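Local coordinates for alkane monooxygenase (Geobacillus thermodenitrificans, PDB 3B9O), which is a flavoprotein of the luciferase-like monooxygenase family, built on a TIM-barrel fold and holding flavin mononucleotide, at residues I18-P26 with S298-H308; P356-Q364 with L392-L402. All coordinates share one frame; numbering follows the deposited sequence.

The two contacts are separate in space, their centres about 27 Å apart and their nearest atoms about 12 Å, and share no helix or strand. Contact 1, largely buried, fastens the loop between strand 6-12 and helix 36-48 onto the break between helices 289-302 and 305-316; the side chain of I18 is about 7 Å from flavin mononucleotide. Contact 2, partly buried, packs helix 356-370 against helix 384-399 on the outside of the barrel. Rings and backbone carbonyls dominate the first, where R24 reaches main-chain oxygens, one in its own loop and, weakly, one across the contact. The second divides into an apolar side facing the strands and a polar side where R400 gathers acceptors from both segments.

Contact 1: I18-P26 with S298-H308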
loop_
_atom_site.group_PDB
_atom_site.type_symbol
_atom_site.label_atom_id
_atom_site.label_comp_id
_atom_site.label_asym_id
_atom_site.label_seq_id
_atom_site.Cartn_x
_atom_site.Cartn_y
_atom_site.Cartn_z
ATOM N N ILE A 18 -4.482 -9.842 7.332
ATOM C CA ILE A 18 -3.265 -10.044 8.143
ATOM C C ILE A 18 -3.550 -10.870 9.419
ATOM O O ILE A 18 -2.817 -11.817 9.697
ATOM C CB ILE A 18 -2.580 -8.695 8.559
ATOM C CG1 ILE A 18 -2.192 -7.848 7.332
ATOM C CG2 ILE A 18 -1.353 -8.950 9.477
ATOM C CD1 ILE A 18 -1.191 -8.530 6.351
ATOM N N ALA A 19 -4.585 -10.505 10.186
ATOM C CA ALA A 19 -4.911 -11.180 11.461
ATOM C C ALA A 19 -5.736 -12.468 11.273
ATOM O O ALA A 19 -6.932 -12.527 11.532
ATOM C CB ALA A 19 -5.598 -10.206 12.443
ATOM N N HIS A 20 -5.076 -13.522 10.844
ATOM C CA HIS A 20 -5.821 -14.753 10.487
ATOM C C HIS A 20 -6.538 -15.417 11.630
ATOM O O HIS A 20 -6.054 -15.416 12.759
ATOM C CB HIS A 20 -4.947 -15.639 9.615
ATOM C CG HIS A 20 -4.579 -14.943 8.340
ATOM N ND1 HIS A 20 -3.286 -14.582 8.013
ATOM C CD2 HIS A 20 -5.368 -14.458 7.360
ATOM C CE1 HIS A 20 -3.294 -13.950 6.855
ATOM N NE2 HIS A 20 -4.549 -13.855 6.439
ATOM N N GLY A 21 -7.779 -15.832 11.363
ATOM C CA GLY A 21 -8.630 -16.407 12.377
ATOM C C GLY A 21 -9.626 -15.423 12.963
ATOM O O GLY A 21 -10.642 -15.833 13.536
ATOM N N LEU A 22 -9.335 -14.127 12.846
ATOM C CA LEU A 22 -10.141 -13.109 13.497
ATOM C C LEU A 22 -11.534 -12.882 12.926
ATOM O O LEU A 22 -12.360 -12.299 13.603
ATOM C CB LEU A 22 -9.387 -11.772 13.669
ATOM C CG LEU A 22 -8.830 -12.055 15.055
ATOM C CD1 LEU A 22 -7.418 -12.648 15.036
ATOM C CD2 LEU A 22 -9.116 -11.061 16.099
ATOM N N TRP A 23 -11.776 -13.352 11.705
ATOM C CA TRP A 23 -13.102 -13.227 11.061
ATOM C C TRP A 23 -14.204 -13.774 11.976
ATOM O O TRP A 23 -15.348 -13.297 11.953
ATOM C CB TRP A 23 -13.121 -13.934 9.700
ATOM C CG TRP A 23 -12.964 -15.420 9.730
ATOM C CD1 TRP A 23 -11.786 -16.126 9.600
ATOM C CD2 TRP A 23 -14.014 -16.412 9.843
ATOM N NE1 TRP A 23 -12.038 -17.480 9.622
ATOM C CE2 TRP A 23 -13.393 -17.686 9.761
ATOM C CE3 TRP A 23 -15.417 -16.347 9.999
ATOM C CZ2 TRP A 23 -14.123 -18.890 9.854
ATOM C CZ3 TRP A 23 -16.144 -17.552 10.068
ATOM C CH2 TRP A 23 -15.491 -18.794 10.023
ATOM N N ARG A 24 -13.825 -14.750 12.812
ATOM C CA ARG A 24 -14.715 -15.337 13.839
ATOM C C ARG A 24 -15.118 -14.440 15.013
ATOM O O ARG A 24 -16.122 -14.691 15.689
ATOM C CB ARG A 24 -14.082 -16.607 14.382
ATOM C CG ARG A 24 -13.836 -17.669 13.320
ATOM C CD ARG A 24 -13.019 -18.844 13.895
ATOM N NE ARG A 24 -11.619 -18.498 14.215
ATOM C CZ ARG A 24 -10.834 -19.215 15.019
ATOM N NH1 ARG A 24 -11.318 -20.302 15.628
ATOM N NH2 ARG A 24 -9.574 -18.861 15.231
ATOM N N HIS A 25 -14.318 -13.427 15.303
ATOM C CA HIS A 25 -14.593 -12.549 16.429
ATOM C C HIS A 25 -16.001 -11.907 16.315
ATOM O O HIS A 25 -16.385 -11.427 15.253
ATOM C CB HIS A 25 -13.499 -11.490 16.545
ATOM C CG HIS A 25 -13.582 -10.688 17.801
ATOM N ND1 HIS A 25 -12.773 -10.938 18.895
ATOM C CD2 HIS A 25 -14.394 -9.666 18.155
ATOM C CE1 HIS A 25 -13.068 -10.077 19.853
ATOM N NE2 HIS A 25 -14.044 -9.297 19.428
ATOM N N PRO A 26 -16.781 -11.916 17.420
ATOM C CA PRO A 26 -18.177 -11.525 17.307
ATOM C C PRO A 26 -18.373 -10.070 16.896
ATOM O O PRO A 26 -19.486 -9.691 16.519
ATOM C CB PRO A 26 -18.730 -11.746 18.726
ATOM C CG PRO A 26 -17.737 -12.516 19.436
ATOM C CD PRO A 26 -16.417 -12.265 18.802
ATOM N N SER A 298 -8.685 -11.137 24.146
ATOM C CA SER A 298 -9.803 -11.539 23.279
ATOM C C SER A 298 -9.373 -11.913 21.866
ATOM O O SER A 298 -9.818 -12.945 21.328
ATOM C CB SER A 298 -10.857 -10.432 23.225
ATOM O OG SER A 298 -12.024 -10.893 22.558
ATOM N N PHE A 299 -8.493 -11.101 21.272
ATOM C CA PHE A 299 -8.007 -11.347 19.907
ATOM C C PHE A 299 -7.105 -12.555 19.864
ATOM O O PHE A 299 -7.095 -13.293 18.892
ATOM C CB PHE A 299 -7.245 -10.146 19.327
ATOM C CG PHE A 299 -8.047 -8.863 19.256
ATOM C CD1 PHE A 299 -7.395 -7.642 19.254
ATOM C CD2 PHE A 299 -9.438 -8.874 19.200
ATOM C CE1 PHE A 299 -8.111 -6.451 19.180
ATOM C CE2 PHE A 299 -10.164 -7.688 19.133
ATOM C CZ PHE A 299 -9.497 -6.469 19.115
ATOM N N GLN A 300 -6.339 -12.753 20.933
ATOM C CA GLN A 300 -5.411 -13.866 21.005
ATOM C C GLN A 300 -6.139 -15.192 20.909
ATOM O O GLN A 300 -5.662 -16.085 20.206
ATOM C CB GLN A 300 -4.538 -13.776 22.263
ATOM C CG GLN A 300 -3.529 -14.907 22.432
ATOM C CD GLN A 300 -2.588 -15.067 21.239
ATOM O OE1 GLN A 300 -1.839 -14.150 20.897
ATOM N NE2 GLN A 300 -2.614 -16.250 20.609
ATOM N N LYS A 301 -7.291 -15.305 21.581
ATOM C CA LYS A 301 -8.184 -16.487 21.517
ATOM C C LYS A 301 -8.541 -16.918 20.072
ATOM O O LYS A 301 -8.623 -18.117 19.759
ATOM C CB LYS A 301 -9.454 -16.175 22.320
ATOM C CG LYS A 301 -10.619 -17.123 22.135
ATOM C CD LYS A 301 -11.865 -16.628 22.901
ATOM C CE LYS A 301 -13.079 -17.543 22.677
ATOM N NZ LYS A 301 -14.174 -17.182 23.652
ATOM N N TYR A 302 -8.732 -15.933 19.190
ATOM C CA TYR A 302 -9.097 -16.163 17.770
ATOM C C TYR A 302 -7.942 -16.264 16.782
ATOM O O TYR A 302 -8.176 -16.599 15.623
ATOM C CB TYR A 302 -10.070 -15.068 17.277
ATOM C CG TYR A 302 -11.371 -15.099 18.011
ATOM C CD1 TYR A 302 -11.557 -14.328 19.153
ATOM C CD2 TYR A 302 -12.412 -15.942 17.600
ATOM C CE1 TYR A 302 -12.753 -14.368 19.853
ATOM C CE2 TYR A 302 -13.623 -16.008 18.325
ATOM C CZ TYR A 302 -13.779 -15.207 19.426
ATOM O OH TYR A 302 -14.950 -15.215 20.126
ATOM N N TRP A 303 -6.705 -16.001 17.228
ATOM C CA TRP A 303 -5.533 -16.025 16.343
ATOM C C TRP A 303 -5.339 -17.441 15.859
ATOM O O TRP A 303 -5.204 -18.358 16.687
ATOM C CB TRP A 303 -4.300 -15.581 17.107
ATOM C CG TRP A 303 -3.054 -15.214 16.315
ATOM C CD1 TRP A 303 -1.893 -15.956 16.192
ATOM C CD2 TRP A 303 -2.806 -13.973 15.643
ATOM N NE1 TRP A 303 -0.970 -15.262 15.449
ATOM C CE2 TRP A 303 -1.498 -14.038 15.113
ATOM C CE3 TRP A 303 -3.576 -12.819 15.413
ATOM C CZ2 TRP A 303 -0.935 -12.981 14.380
ATOM C CZ3 TRP A 303 -3.014 -11.766 14.677
ATOM C CH2 TRP A 303 -1.705 -11.860 14.176
ATOM N N SER A 304 -5.364 -17.616 14.529
ATOM C CA SER A 304 -5.314 -18.947 13.935
ATOM C C SER A 304 -3.937 -19.244 13.403
ATOM O O SER A 304 -3.550 -18.755 12.346
ATOM C CB SER A 304 -6.329 -19.126 12.806
ATOM O OG SER A 304 -6.238 -20.455 12.294
ATOM N N LEU A 305 -3.204 -20.074 14.139
ATOM C CA LEU A 305 -1.869 -20.499 13.722
ATOM C C LEU A 305 -1.849 -21.041 12.286
ATOM O O LEU A 305 -0.942 -20.738 11.519
ATOM C CB LEU A 305 -1.309 -21.535 14.711
ATOM C CG LEU A 305 0.199 -21.819 14.698
ATOM C CD1 LEU A 305 0.519 -23.100 13.997
ATOM C CD2 LEU A 305 1.048 -20.651 14.137
ATOM N N GLU A 306 -2.845 -21.853 11.935
ATOM C CA GLU A 306 -2.889 -22.483 10.625
ATOM C C GLU A 306 -3.056 -21.467 9.467
ATOM O O GLU A 306 -2.404 -21.571 8.423
ATOM C CB GLU A 306 -3.999 -23.542 10.629
ATOM C CG GLU A 306 -3.720 -24.733 9.733
ATOM C CD GLU A 306 -2.642 -25.716 10.252
ATOM O OE1 GLU A 306 -2.206 -26.562 9.459
ATOM O OE2 GLU A 306 -2.218 -25.655 11.408
ATOM N N GLY A 307 -3.909 -20.469 9.681
ATOM C CA GLY A 307 -4.039 -19.364 8.740
ATOM C C GLY A 307 -2.740 -18.604 8.575
ATOM O O GLY A 307 -2.296 -18.355 7.451
ATOM N N HIS A 308 -2.088 -18.291 9.699
ATOM C CA HIS A 308 -0.747 -17.684 9.605
ATOM C C HIS A 308 0.298 -18.526 8.917
ATOM O O HIS A 308 1.086 -18.000 8.162
ATOM C CB HIS A 308 -0.261 -17.208 10.959
ATOM C CG HIS A 308 -1.151 -16.161 11.533
ATOM N ND1 HIS A 308 -1.069 -14.844 11.158
ATOM C CD2 HIS A 308 -2.195 -16.248 12.388
ATOM C CE1 HIS A 308 -1.990 -14.150 11.795
ATOM N NE2 HIS A 308 -2.689 -14.980 12.546
#
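S298 and F299 meet H25 where helix 289-302 nears its end. The S298 hydroxyl OG lies at the edge of the imidazole, 3.0 Å from H25 CE1, while F299 turns its edge toward a face of the same ring in an offset edge-to-face pair, planes 68° apart. F299 also touches L22, whose methyl CD2 lies 3.8 Å from F299 CD2. Y302 completes the aromatic cluster. H25 CA sits squarely over the phenol face, 4.0 Å from its centroid, and because H25 CG is anti to the backbone N (chi1 -171°), the imidazole can also present its edge to that face. R24 CB and P26 CD approach the phenol obliquely.

The carbonyl of Y302 points back at the loop, where R24 NH2 makes a weak, bent bond of 2.7 Å to Y302 O. The guanidinium is steadied by a straighter bond in its own plane from R24 NE to a lone pair of G21 O. W303 is met obliquely by A19 CB and L22 CD1, and its indole NH goes to M341. At S304, the N-cap of the next helix, backbone S304 N bonds to H20 O at 2.9 Å. G21, in the type II turn A19-L22, brings its CA to 3.6 Å from S304 CB and makes a CA-H...O contact with Y302 O. G307, likewise lacking a side chain, lets H20 CB settle close to the helix. H308 then takes H20 CB over one face and the edge of the H20 imidazole in an edge-to-face pair.

The loop after strand 6-12 is thus seated across the junction of helices 289-302 and 305-316, with H311 extending the histidine contacts and helix 334-341 touching H308.

Contact 2: P356-Q364 with L392-L402; sequences PKKVADEMQ and LVVPELQKRGL
P356, V359, A360 and M363 form the apolar side of a helix pair whose axes approach to 8.8 Å and cross at -60°. The P356 ring leans on L392, P356 CG lying 3.7 Å from L392 CB, and the ring also comes close to the L392 carbonyl. V359 CG1 faces both methyls of V393, 3.9 Å from V393 CG1 and from V393 CG2, while M363 reaches L397 with its terminal methyl. The tightest carbon pair is A360 CB to L397 CD1 at 3.5 Å. V359, M363 and V393 also touch strand 276-285, which places this side against the barrel wall.

The polar side centres on R400, extended from CG to NE, whose guanidinium lies with one face over A360 CB. D361 OD1 forms a salt bridge with R400 NH1 at 2.8 Å, met on its anti side with the two planes 47° apart, and takes a weaker bond from NH2. R400 NH2 also bonds weakly to K357 O, and R400 NH1 weakly to Q364 OE1 at 2.8 Å; the amide nitrogen of Q364 goes to E368. Within 392-402, E396 OE2 accepts from R400 NE and NH2, side-on in the guanidinium plane. The E396 chain bends at chi2 (73°), bringing its carboxylate back alongside K357 CA.

Charge continues outward: K357 NZ uses the syn lone pair of D361 OD2, and K399 NZ meets E396 OE1 at 2.9 Å. With D361 and E396 both drawn to one guanidinium, R400 probably offsets the repulsion between two nearby carboxylates while tying the Schellman-capped end of helix 384-399 to helix 356-370.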
loop_
_atom_site.group_PDB
_atom_site.type_symbol
_atom_site.label_atom_id
_atom_site.label_comp_id
_atom_site.label_asym_id
_atom_site.label_seq_id
_atom_site.Cartn_x
_atom_site.Cartn_y
_atom_site.Cartn_z
ATOM N N PRO A 356 -3.969 5.652 25.186
ATOM C CA PRO A 356 -3.584 6.542 24.082
ATOM C C PRO A 356 -2.273 7.290 24.296
ATOM O O PRO A 356 -1.587 7.543 23.313
ATOM C CB PRO A 356 -4.717 7.557 24.007
ATOM C CG PRO A 356 -5.889 6.907 24.718
ATOM C CD PRO A 356 -5.300 5.980 25.729
ATOM N N LYS A 357 -1.955 7.670 25.539
ATOM C CA LYS A 357 -0.684 8.325 25.797
ATOM C C LYS A 357 0.460 7.411 25.379
ATOM O O LYS A 357 1.369 7.852 24.647
ATOM C CB LYS A 357 -0.492 8.805 27.249
ATOM C CG LYS A 357 0.814 9.697 27.368
ATOM C CD LYS A 357 1.194 10.032 28.803
ATOM C CE LYS A 357 2.559 10.760 28.814
ATOM N NZ LYS A 357 3.656 9.756 28.510
ATOM N N LYS A 358 0.402 6.158 25.813
ATOM C CA LYS A 358 1.431 5.154 25.444
ATOM C C LYS A 358 1.524 4.919 23.934
ATOM O O LYS A 358 2.638 4.902 23.372
ATOM C CB LYS A 358 1.209 3.814 26.151
ATOM C CG LYS A 358 2.220 2.740 25.716
ATOM C CD LYS A 358 2.241 1.546 26.627
ATOM C CE LYS A 358 3.219 0.514 26.037
ATOM N NZ LYS A 358 2.739 -0.863 26.182
ATOM N N VAL A 359 0.387 4.700 23.279
ATOM C CA VAL A 359 0.423 4.438 21.806
ATOM C C VAL A 359 1.098 5.599 21.087
ATOM O O VAL A 359 1.956 5.429 20.203
ATOM C CB VAL A 359 -1.024 4.194 21.239
ATOM C CG1 VAL A 359 -1.050 4.074 19.693
ATOM C CG2 VAL A 359 -1.650 2.953 21.902
ATOM N N ALA A 360 0.672 6.796 21.440
ATOM C CA ALA A 360 1.211 7.997 20.864
ATOM C C ALA A 360 2.713 8.153 21.128
ATOM O O ALA A 360 3.502 8.538 20.211
ATOM C CB ALA A 360 0.432 9.215 21.404
ATOM N N ASP A 361 3.104 7.907 22.386
ATOM C CA ASP A 361 4.550 7.857 22.749
ATOM C C ASP A 361 5.373 6.927 21.841
ATOM O O ASP A 361 6.446 7.313 21.322
ATOM C CB ASP A 361 4.759 7.464 24.233
ATOM C CG ASP A 361 4.324 8.557 25.204
ATOM O OD1 ASP A 361 4.192 9.722 24.785
ATOM O OD2 ASP A 361 4.090 8.258 26.405
ATOM N N GLU A 362 4.858 5.721 21.642
ATOM C CA GLU A 362 5.563 4.709 20.834
ATOM C C GLU A 362 5.574 5.067 19.368
ATOM O O GLU A 362 6.592 4.902 18.701
ATOM C CB GLU A 362 4.993 3.307 21.090
ATOM C CG GLU A 362 5.215 2.932 22.550
ATOM C CD GLU A 362 4.814 1.517 22.885
ATOM O OE1 GLU A 362 5.461 0.944 23.797
ATOM O OE2 GLU A 362 3.871 0.969 22.264
ATOM N N MET A 363 4.462 5.613 18.875
ATOM C CA MET A 363 4.430 6.147 17.510
ATOM C C MET A 363 5.422 7.260 17.322
ATOM O O MET A 363 6.190 7.276 16.358
ATOM C CB MET A 363 3.027 6.597 17.160
ATOM C CG MET A 363 2.007 5.401 17.113
ATOM S SD MET A 363 0.336 6.014 16.717
ATOM C CE MET A 363 0.552 6.629 15.062
ATOM N N GLN A 364 5.402 8.195 18.258
ATOM C CA GLN A 364 6.291 9.340 18.233
ATOM C C GLN A 364 7.773 8.895 18.287
ATOM O O GLN A 364 8.616 9.464 17.591
ATOM C CB GLN A 364 5.900 10.329 19.347
ATOM C CG GLN A 364 6.869 11.525 19.513
ATOM C CD GLN A 364 6.438 12.466 20.608
ATOM O OE1 GLN A 364 5.548 12.156 21.423
ATOM N NE2 GLN A 364 7.079 13.623 20.660
ATOM N N LEU A 392 -9.755 7.315 20.538
ATOM C CA LEU A 392 -8.776 7.429 21.654
ATOM C C LEU A 392 -7.372 7.953 21.264
ATOM O O LEU A 392 -6.830 8.840 21.921
ATOM C CB LEU A 392 -8.655 6.084 22.391
ATOM C CG LEU A 392 -9.931 5.485 23.001
ATOM C CD1 LEU A 392 -9.667 4.116 23.631
ATOM C CD2 LEU A 392 -10.529 6.456 24.018
ATOM N N VAL A 393 -6.794 7.455 20.184
ATOM C CA VAL A 393 -5.428 7.872 19.859
ATOM C C VAL A 393 -5.388 9.209 19.112
ATOM O O VAL A 393 -4.478 10.029 19.333
ATOM C CB VAL A 393 -4.648 6.811 19.075
ATOM C CG1 VAL A 393 -3.156 7.296 18.828
ATOM C CG2 VAL A 393 -4.685 5.486 19.838
ATOM N N VAL A 394 -6.317 9.394 18.174
ATOM C CA VAL A 394 -6.301 10.592 17.320
ATOM C C VAL A 394 -6.320 11.922 18.160
ATOM O O VAL A 394 -5.508 12.808 17.902
ATOM C CB VAL A 394 -7.402 10.544 16.211
ATOM C CG1 VAL A 394 -7.752 11.964 15.695
ATOM C CG2 VAL A 394 -6.945 9.577 15.041
ATOM N N PRO A 395 -7.232 12.055 19.148
ATOM C CA PRO A 395 -7.240 13.318 19.939
ATOM C C PRO A 395 -5.926 13.535 20.730
ATOM O O PRO A 395 -5.445 14.674 20.860
ATOM C CB PRO A 395 -8.447 13.148 20.902
ATOM C CG PRO A 395 -9.279 12.107 20.265
ATOM C CD PRO A 395 -8.331 11.156 19.545
ATOM N N GLU A 396 -5.339 12.436 21.203
ATOM C CA GLU A 396 -4.048 12.470 21.898
ATOM C C GLU A 396 -2.919 12.957 20.966
ATOM O O GLU A 396 -2.130 13.823 21.326
ATOM C CB GLU A 396 -3.725 11.078 22.440
ATOM C CG GLU A 396 -2.320 10.960 23.106
ATOM C CD GLU A 396 -2.244 11.651 24.469
ATOM O OE1 GLU A 396 -3.316 11.925 25.085
ATOM O OE2 GLU A 396 -1.098 11.903 24.907
ATOM N N LEU A 397 -2.848 12.383 19.776
ATOM C CA LEU A 397 -1.916 12.839 18.752
ATOM C C LEU A 397 -2.147 14.310 18.376
ATOM O O LEU A 397 -1.190 15.057 18.185
ATOM C CB LEU A 397 -2.078 11.976 17.485
ATOM C CG LEU A 397 -1.171 10.801 17.155
ATOM C CD1 LEU A 397 -0.161 10.384 18.212
ATOM C CD2 LEU A 397 -1.894 9.637 16.415
ATOM N N GLN A 398 -3.412 14.695 18.203
ATOM C CA GLN A 398 -3.779 16.078 17.810
ATOM C C GLN A 398 -3.369 17.142 18.852
ATOM O O GLN A 398 -2.772 18.165 18.509
ATOM C CB GLN A 398 -5.282 16.177 17.526
ATOM C CG GLN A 398 -5.696 15.480 16.222
ATOM C CD GLN A 398 -7.209 15.388 15.999
ATOM O OE1 GLN A 398 -7.670 15.415 14.838
ATOM N NE2 GLN A 398 -7.977 15.257 17.067
ATOM N N LYS A 399 -3.659 16.860 20.123
ATOM C CA LYS A 399 -3.311 17.748 21.245
ATOM C C LYS A 399 -1.786 17.975 21.308
ATOM O O LYS A 399 -1.307 19.056 21.666
ATOM C CB LYS A 399 -3.886 17.170 22.543
ATOM C CG LYS A 399 -3.034 17.335 23.773
ATOM C CD LYS A 399 -2.803 15.995 24.497
ATOM C CE LYS A 399 -3.943 15.643 25.454
ATOM N NZ LYS A 399 -3.510 14.545 26.394
ATOM N N ARG A 400 -1.023 16.962 20.926
ATOM C CA ARG A 400 0.432 17.036 20.950
ATOM C C ARG A 400 1.098 17.636 19.720
ATOM O O ARG A 400 2.340 17.699 19.655
ATOM C CB ARG A 400 0.989 15.638 21.094
ATOM C CG ARG A 400 0.765 14.999 22.388
ATOM C CD ARG A 400 1.710 13.833 22.306
ATOM N NE ARG A 400 1.304 12.800 23.190
ATOM C CZ ARG A 400 1.999 11.705 23.423
ATOM N NH1 ARG A 400 3.190 11.487 22.861
ATOM N NH2 ARG A 400 1.479 10.843 24.239
ATOM N N GLY A 401 0.302 18.048 18.737
ATOM C CA GLY A 401 0.842 18.554 17.476
ATOM C C GLY A 401 1.389 17.481 16.541
ATOM O O GLY A 401 2.160 17.799 15.634
ATOM N N LEU A 402 0.981 16.227 16.741
ATOM C CA LEU A 402 1.586 15.090 16.008
ATOM C C LEU A 402 0.716 14.554 14.852
ATOM O O LEU A 402 1.041 13.543 14.210
ATOM C CB LEU A 402 1.854 13.947 16.986
ATOM C CG LEU A 402 3.000 14.176 17.993
ATOM C CD1 LEU A 402 2.848 13.119 19.072
ATOM C CD2 LEU A 402 4.368 14.102 17.329
#